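Local coordinates for protein FkbI (Streptomyces hygroscopicus, PDB 1R2J) that binds FAD and probably acts as an acyl-ACP dehydrogenase in making the methoxymalonyl extender unit of the polyketide FK520, at residues P298-A312 against M343-L357. Numbering follows the deposited sequence.
Sequences PATILAKHVAAERAA and MEIIEGSSEMCRVML. With FAD (flavin-adenine dinucleotide), chain B.
K304 reaches from helix 297-322 to the carbonyls of M343 and G348, at the turn joining helices 332-345 and 350-361 in the C-terminal helical domain of the acyl-CoA dehydrogenase fold, and illustrates how one buried lysine can tie a turn's carbonyls together. From CB, its CG lies anti to the backbone N (chi1 -178°) and the chain bends about the CB–CG bond. K304 CD passes 3.7 Å from E347 O, CE lies against I346 O, and K304 NZ donates to M343 O at 2.8 Å, in that carbonyl's plane, and to G348 O at 3.0 Å; the NZ bond to I346 O is weak. Water 1 also accepts from NZ, so the buried ammonium is well supplied. The turn it ties leads to S349, which N-caps helix 350-361 by accepting from M352 N and donates through OG to the FAD ribose. Along that helix, the H305 ring enters as a knob among S350, C353, R354 and L357, its NE2 over the centre of the R354 guanidinium, the two planes 80° apart. E309 salt-bridges R354 end-on, OE1 to NH1 (2.7 Å, nearly straight at 172°) and OE2 to NH2. With an alanine at E309, R354 would probably lose its carboxylate mate and be freer to turn away from the H305 ring. I301 CG2 packs on C353 SG and L357 CG, while I301 CD1 touches M356 SD at 4.0 Å.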
loop_
_atom_site.group_PDB
_atom_site.type_symbol
_atom_site.label_atom_id
_atom_site.label_comp_id
_atom_site.label_asym_id
_atom_site.label_seq_id
_atom_site.Cartn_x
_atom_site.Cartn_y
_atom_site.Cartn_z
ATOM N N PRO A 298 -8.238 -14.076 7.265
ATOM C CA PRO A 298 -9.517 -13.848 6.576
ATOM C C PRO A 298 -10.143 -12.486 6.872
ATOM O O PRO A 298 -10.776 -11.887 6.006
ATOM C CB PRO A 298 -10.385 -15.013 7.055
ATOM C CG PRO A 298 -9.842 -15.301 8.430
ATOM C CD PRO A 298 -8.345 -15.196 8.219
ATOM N N ALA A 299 -9.975 -12.003 8.097
ATOM C CA ALA A 299 -10.520 -10.700 8.467
ATOM C C ALA A 299 -9.788 -9.583 7.719
ATOM O O ALA A 299 -10.373 -8.550 7.397
ATOM C CB ALA A 299 -10.405 -10.487 9.961
ATOM N N THR A 300 -8.505 -9.797 7.449
ATOM C CA THR A 300 -7.703 -8.820 6.728
ATOM C C THR A 300 -8.062 -8.827 5.239
ATOM O O THR A 300 -8.164 -7.770 4.615
ATOM C CB THR A 300 -6.195 -9.103 6.910
ATOM O OG1 THR A 300 -5.835 -8.884 8.284
ATOM C CG2 THR A 300 -5.362 -8.189 6.013
ATOM N N ILE A 301 -8.247 -10.015 4.667
ATOM C CA ILE A 301 -8.629 -10.117 3.256
ATOM C C ILE A 301 -9.993 -9.429 3.120
ATOM O O ILE A 301 -10.250 -8.672 2.180
ATOM C CB ILE A 301 -8.777 -11.596 2.816
ATOM C CG1 ILE A 301 -7.399 -12.279 2.763
ATOM C CG2 ILE A 301 -9.458 -11.665 1.456
ATOM C CD1 ILE A 301 -7.472 -13.809 2.694
ATOM N N LEU A 302 -10.859 -9.708 4.086
ATOM C CA LEU A 302 -12.194 -9.140 4.113
ATOM C C LEU A 302 -12.150 -7.612 4.163
ATOM O O LEU A 302 -12.857 -6.940 3.410
ATOM C CB LEU A 302 -12.951 -9.681 5.325
ATOM C CG LEU A 302 -14.334 -9.093 5.587
ATOM C CD1 LEU A 302 -15.265 -9.478 4.477
ATOM C CD2 LEU A 302 -14.851 -9.609 6.917
ATOM N N ALA A 303 -11.305 -7.067 5.036
ATOM C CA ALA A 303 -11.187 -5.617 5.178
ATOM C C ALA A 303 -10.704 -4.940 3.905
ATOM O O ALA A 303 -11.253 -3.920 3.481
ATOM C CB ALA A 303 -10.251 -5.281 6.323
ATOM N N LYS A 304 -9.666 -5.498 3.300
ATOM C CA LYS A 304 -9.133 -4.925 2.084
ATOM C C LYS A 304 -10.198 -4.962 0.995
ATOM O O LYS A 304 -10.445 -3.963 0.324
ATOM C CB LYS A 304 -7.879 -5.694 1.636
ATOM C CG LYS A 304 -7.220 -5.139 0.386
ATOM C CD LYS A 304 -7.780 -5.763 -0.883
ATOM C CE LYS A 304 -7.457 -4.906 -2.105
ATOM N NZ LYS A 304 -8.271 -5.297 -3.297
ATOM N N HIS A 305 -10.833 -6.118 0.842
ATOM C CA HIS A 305 -11.860 -6.317 -0.176
ATOM C C HIS A 305 -13.018 -5.319 -0.080
ATOM O O HIS A 305 -13.316 -4.601 -1.040
ATOM C CB HIS A 305 -12.393 -7.755 -0.093
ATOM C CG HIS A 305 -13.429 -8.079 -1.122
ATOM N ND1 HIS A 305 -13.201 -7.949 -2.478
ATOM C CD2 HIS A 305 -14.693 -8.552 -0.997
ATOM C CE1 HIS A 305 -14.279 -8.330 -3.141
ATOM N NE2 HIS A 305 -15.198 -8.699 -2.267
ATOM N N VAL A 306 -13.658 -5.272 1.083
ATOM C CA VAL A 306 -14.780 -4.371 1.295
ATOM C C VAL A 306 -14.400 -2.896 1.225
ATOM O O VAL A 306 -15.090 -2.110 0.582
ATOM C CB VAL A 306 -15.459 -4.641 2.653
ATOM C CG1 VAL A 306 -16.091 -6.021 2.657
ATOM C CG2 VAL A 306 -14.446 -4.544 3.758
ATOM N N ALA A 307 -13.309 -2.517 1.887
ATOM C CA ALA A 307 -12.880 -1.121 1.890
ATOM C C ALA A 307 -12.572 -0.664 0.469
ATOM O O ALA A 307 -12.900 0.452 0.083
ATOM C CB ALA A 307 -11.654 -0.943 2.788
ATOM N N ALA A 308 -11.959 -1.543 -0.317
ATOM C CA ALA A 308 -11.616 -1.203 -1.689
ATOM C C ALA A 308 -12.859 -1.047 -2.562
ATOM O O ALA A 308 -13.011 -0.033 -3.249
ATOM C CB ALA A 308 -10.680 -2.260 -2.272
ATOM N N GLU A 309 -13.746 -2.040 -2.534
ATOM C CA GLU A 309 -14.962 -1.972 -3.335
ATOM C C GLU A 309 -15.825 -0.782 -2.912
ATOM O O GLU A 309 -16.373 -0.080 -3.761
ATOM C CB GLU A 309 -15.771 -3.285 -3.243
ATOM C CG GLU A 309 -15.142 -4.451 -4.027
ATOM C CD GLU A 309 -16.155 -5.482 -4.530
ATOM O OE1 GLU A 309 -15.899 -6.097 -5.590
ATOM O OE2 GLU A 309 -17.199 -5.688 -3.876
ATOM N N ARG A 310 -15.943 -0.555 -1.606
ATOM C CA ARG A 310 -16.731 0.569 -1.107
ATOM C C ARG A 310 -16.067 1.900 -1.464
ATOM O O ARG A 310 -16.755 2.873 -1.764
ATOM C CB ARG A 310 -16.912 0.477 0.412
ATOM C CG ARG A 310 -17.684 -0.766 0.901
ATOM C CD ARG A 310 -19.006 -0.958 0.149
ATOM N NE ARG A 310 -19.892 0.201 0.264
ATOM C CZ ARG A 310 -20.760 0.572 -0.673
ATOM N NH1 ARG A 310 -20.860 -0.122 -1.802
ATOM N NH2 ARG A 310 -21.530 1.638 -0.480
ATOM N N ALA A 311 -14.733 1.941 -1.431
ATOM C CA ALA A 311 -14.014 3.166 -1.770
ATOM C C ALA A 311 -14.205 3.515 -3.254
ATOM O O ALA A 311 -14.380 4.685 -3.607
ATOM C CB ALA A 311 -12.526 3.018 -1.454
ATOM N N ALA A 312 -14.164 2.499 -4.118
ATOM C CA ALA A 312 -14.345 2.703 -5.557
ATOM C C ALA A 312 -15.757 3.215 -5.836
ATOM O O ALA A 312 -15.956 4.117 -6.652
ATOM C CB ALA A 312 -14.111 1.395 -6.313
ATOM N N MET A 343 -7.088 0.213 -6.307
ATOM C CA MET A 343 -7.136 -0.554 -5.063
ATOM C C MET A 343 -7.970 -1.829 -5.198
ATOM O O MET A 343 -7.731 -2.805 -4.488
ATOM C CB MET A 343 -7.682 0.310 -3.928
ATOM C CG MET A 343 -6.815 1.532 -3.616
ATOM S SD MET A 343 -5.103 1.102 -3.239
ATOM C CE MET A 343 -4.341 1.306 -4.862
ATOM N N GLU A 344 -8.949 -1.818 -6.102
ATOM C CA GLU A 344 -9.788 -2.995 -6.336
ATOM C C GLU A 344 -9.005 -4.085 -7.074
ATOM O O GLU A 344 -9.385 -5.261 -7.062
ATOM C CB GLU A 344 -11.007 -2.627 -7.187
ATOM C CG GLU A 344 -12.114 -1.896 -6.455
ATOM C CD GLU A 344 -13.306 -1.593 -7.355
ATOM O OE1 GLU A 344 -14.413 -2.114 -7.081
ATOM O OE2 GLU A 344 -13.133 -0.832 -8.335
ATOM N N ILE A 345 -7.918 -3.674 -7.719
ATOM C CA ILE A 345 -7.073 -4.565 -8.504
ATOM C C ILE A 345 -5.855 -5.129 -7.757
ATOM O O ILE A 345 -5.529 -6.304 -7.920
ATOM C CB ILE A 345 -6.589 -3.825 -9.786
ATOM C CG1 ILE A 345 -7.800 -3.450 -10.653
ATOM C CG2 ILE A 345 -5.596 -4.688 -10.558
ATOM C CD1 ILE A 345 -7.528 -2.327 -11.660
ATOM N N ILE A 346 -5.197 -4.307 -6.933
ATOM C CA ILE A 346 -3.993 -4.743 -6.203
ATOM C C ILE A 346 -4.214 -5.412 -4.841
ATOM O O ILE A 346 -5.317 -5.389 -4.299
ATOM C CB ILE A 346 -3.011 -3.555 -6.001
ATOM C CG1 ILE A 346 -3.434 -2.688 -4.803
ATOM C CG2 ILE A 346 -3.009 -2.698 -7.237
ATOM C CD1 ILE A 346 -2.415 -1.581 -4.450
ATOM N N GLU A 347 -3.142 -5.997 -4.300
ATOM C CA GLU A 347 -3.158 -6.685 -3.005
ATOM C C GLU A 347 -4.266 -7.737 -2.948
ATOM O O GLU A 347 -4.956 -7.879 -1.939
ATOM C CB GLU A 347 -3.342 -5.666 -1.871
ATOM C CG GLU A 347 -2.197 -4.659 -1.741
ATOM C CD GLU A 347 -1.020 -5.191 -0.955
ATOM O OE1 GLU A 347 0.030 -4.519 -0.932
ATOM O OE2 GLU A 347 -1.145 -6.276 -0.347
ATOM N N GLY A 348 -4.410 -8.495 -4.030
ATOM C CA GLY A 348 -5.459 -9.495 -4.087
ATOM C C GLY A 348 -6.679 -8.808 -4.677
ATOM O O GLY A 348 -7.415 -8.111 -3.971
ATOM N N SER A 349 -6.869 -8.975 -5.982
ATOM C CA SER A 349 -7.995 -8.367 -6.695
ATOM C C SER A 349 -9.334 -8.768 -6.092
ATOM O O SER A 349 -9.430 -9.768 -5.376
ATOM C CB SER A 349 -7.988 -8.800 -8.159
ATOM O OG SER A 349 -8.444 -10.143 -8.264
ATOM N N SER A 350 -10.368 -7.989 -6.396
ATOM C CA SER A 350 -11.710 -8.290 -5.904
ATOM C C SER A 350 -12.049 -9.745 -6.235
ATOM O O SER A 350 -12.641 -10.449 -5.424
ATOM C CB SER A 350 -12.737 -7.367 -6.562
ATOM O OG SER A 350 -12.461 -6.010 -6.264
ATOM N N GLU A 351 -11.660 -10.196 -7.427
ATOM C CA GLU A 351 -11.946 -11.572 -7.823
ATOM C C GLU A 351 -11.211 -12.573 -6.946
ATOM O O GLU A 351 -11.802 -13.549 -6.508
ATOM C CB GLU A 351 -11.584 -11.816 -9.293
ATOM C CG GLU A 351 -12.507 -11.117 -10.280
ATOM C CD GLU A 351 -12.427 -9.612 -10.161
ATOM O OE1 GLU A 351 -11.285 -9.101 -10.144
ATOM O OE2 GLU A 351 -13.493 -8.947 -10.082
ATOM N N MET A 352 -9.928 -12.335 -6.691
ATOM C CA MET A 352 -9.157 -13.240 -5.850
ATOM C C MET A 352 -9.668 -13.188 -4.409
ATOM O O MET A 352 -9.674 -14.204 -3.713
ATOM C CB MET A 352 -7.666 -12.892 -5.903
ATOM C CG MET A 352 -7.019 -13.178 -7.252
ATOM S SD MET A 352 -7.452 -14.834 -7.872
ATOM C CE MET A 352 -6.470 -15.832 -6.786
ATOM N N CYS A 353 -10.097 -12.013 -3.956
ATOM C CA CYS A 353 -10.615 -11.904 -2.595
ATOM C C CYS A 353 -11.891 -12.725 -2.471
ATOM O O CYS A 353 -12.142 -13.353 -1.438
ATOM C CB CYS A 353 -10.895 -10.443 -2.228
ATOM S SG CYS A 353 -9.393 -9.483 -1.931
ATOM N N ARG A 354 -12.696 -12.727 -3.526
ATOM C CA ARG A 354 -13.924 -13.498 -3.506
ATOM C C ARG A 354 -13.591 -14.988 -3.486
ATOM O O ARG A 354 -14.205 -15.747 -2.740
ATOM C CB ARG A 354 -14.822 -13.148 -4.707
ATOM C CG ARG A 354 -15.543 -11.807 -4.539
ATOM C CD ARG A 354 -16.648 -11.577 -5.561
ATOM N NE ARG A 354 -17.574 -10.563 -5.072
ATOM C CZ ARG A 354 -17.372 -9.249 -5.139
ATOM N NH1 ARG A 354 -16.274 -8.756 -5.700
ATOM N NH2 ARG A 354 -18.258 -8.426 -4.601
ATOM N N VAL A 355 -12.614 -15.421 -4.280
ATOM C CA VAL A 355 -12.289 -16.848 -4.261
ATOM C C VAL A 355 -11.738 -17.246 -2.895
ATOM O O VAL A 355 -12.064 -18.316 -2.383
ATOM C CB VAL A 355 -11.262 -17.264 -5.360
ATOM C CG1 VAL A 355 -11.673 -16.705 -6.714
ATOM C CG2 VAL A 355 -9.871 -16.825 -4.983
ATOM N N MET A 356 -10.916 -16.389 -2.291
ATOM C CA MET A 356 -10.351 -16.729 -0.987
ATOM C C MET A 356 -11.397 -16.715 0.124
ATOM O O MET A 356 -11.420 -17.614 0.967
ATOM C CB MET A 356 -9.192 -15.792 -0.634
ATOM C CG MET A 356 -8.005 -15.911 -1.586
ATOM S SD MET A 356 -6.556 -14.983 -1.031
ATOM C CE MET A 356 -6.924 -13.351 -1.649
ATOM N N LEU A 357 -12.261 -15.706 0.132
ATOM C CA LEU A 357 -13.296 -15.637 1.159
ATOM C C LEU A 357 -14.310 -16.760 0.962
ATOM O O LEU A 357 -14.898 -17.247 1.922
ATOM C CB LEU A 357 -14.003 -14.286 1.120
ATOM C CG LEU A 357 -13.139 -13.100 1.560
ATOM C CD1 LEU A 357 -13.852 -11.814 1.199
ATOM C CD2 LEU A 357 -12.850 -13.174 3.052
HETATM P PA FAD B . -4.068 -10.679 -13.899
HETATM O O1A FAD B . -3.536 -10.999 -12.581
HETATM O O2A FAD B . -3.467 -10.640 -15.279
HETATM O O5B FAD B . -5.280 -9.748 -13.957
HETATM C C5B FAD B . -6.343 -10.611 -14.046
HETATM C C4B FAD B . -7.727 -10.059 -14.071
HETATM O O4B FAD B . -8.282 -11.421 -14.089
HETATM C C3B FAD B . -8.031 -9.502 -12.716
HETATM O O3B FAD B . -9.164 -8.703 -12.811
HETATM C C2B FAD B . -8.244 -10.666 -11.872
HETATM O O2B FAD B . -9.043 -10.557 -10.665
HETATM C C1B FAD B . -8.828 -11.741 -12.835
HETATM N N9A FAD B . -8.407 -13.052 -12.464
HETATM C C8A FAD B . -7.135 -13.683 -12.518
HETATM N N7A FAD B . -7.103 -14.907 -12.081
HETATM C C5A FAD B . -8.405 -15.167 -11.700
HETATM C C6A FAD B . -9.036 -16.291 -11.159
HETATM N N6A FAD B . -8.385 -17.434 -10.900
HETATM N N1A FAD B . -10.389 -16.210 -10.887
HETATM C C2A FAD B . -11.080 -15.073 -11.136
HETATM N N3A FAD B . -10.543 -13.900 -11.677
HETATM C C4A FAD B . -9.155 -14.096 -11.918
HETATM N N1 FAD B . 3.039 -5.695 -7.313
HETATM C C2 FAD B . 4.104 -5.910 -6.435
HETATM O O2 FAD B . 4.688 -7.007 -6.359
HETATM N N3 FAD B . 4.532 -4.868 -5.624
HETATM C C4 FAD B . 3.976 -3.563 -5.614
HETATM O O4 FAD B . 4.448 -2.683 -4.833
HETATM C C4X FAD B . 2.943 -3.369 -6.503
HETATM N N5 FAD B . 2.374 -2.024 -6.526
HETATM C C5X FAD B . 1.333 -1.766 -7.443
HETATM C C6 FAD B . 0.735 -0.482 -7.553
HETATM C C7 FAD B . -0.291 -0.154 -8.490
HETATM C C7M FAD B . -0.870 1.258 -8.539
HETATM C C8 FAD B . -0.734 -1.177 -9.374
HETATM C C8M FAD B . -1.792 -0.966 -10.442
HETATM C C9 FAD B . -0.204 -2.439 -9.294
HETATM C C9A FAD B . 0.813 -2.783 -8.329
HETATM N N10 FAD B . 1.426 -4.137 -8.212
HETATM C C10 FAD B . 2.481 -4.433 -7.340
HETATM C "C1'" FAD B . 0.740 -4.991 -9.083
HETATM C "C2'" FAD B . -0.530 -5.709 -8.351
HETATM O "O2'" FAD B . 0.170 -6.804 -7.693
HETATM C "C3'" FAD B . -1.279 -6.265 -9.428
HETATM O "O3'" FAD B . -2.524 -5.532 -9.547
HETATM C "C4'" FAD B . -1.812 -7.699 -9.674
HETATM O "O4'" FAD B . -0.979 -8.811 -9.488
HETATM C "C5'" FAD B . -2.084 -7.458 -11.083
HETATM O "O5'" FAD B . -1.850 -8.551 -11.917
HETATM P P FAD B . -1.979 -8.237 -13.505
HETATM O O1P FAD B . -1.098 -9.240 -13.138
HETATM O O2P FAD B . -1.695 -8.716 -14.954
HETATM O O3P FAD B . -3.058 -9.417 -13.803
HETATM O O HOH W 1 -11.031 -5.888 -3.691
HETATM O O HOH W 2 -16.892 -1.178 -6.256
#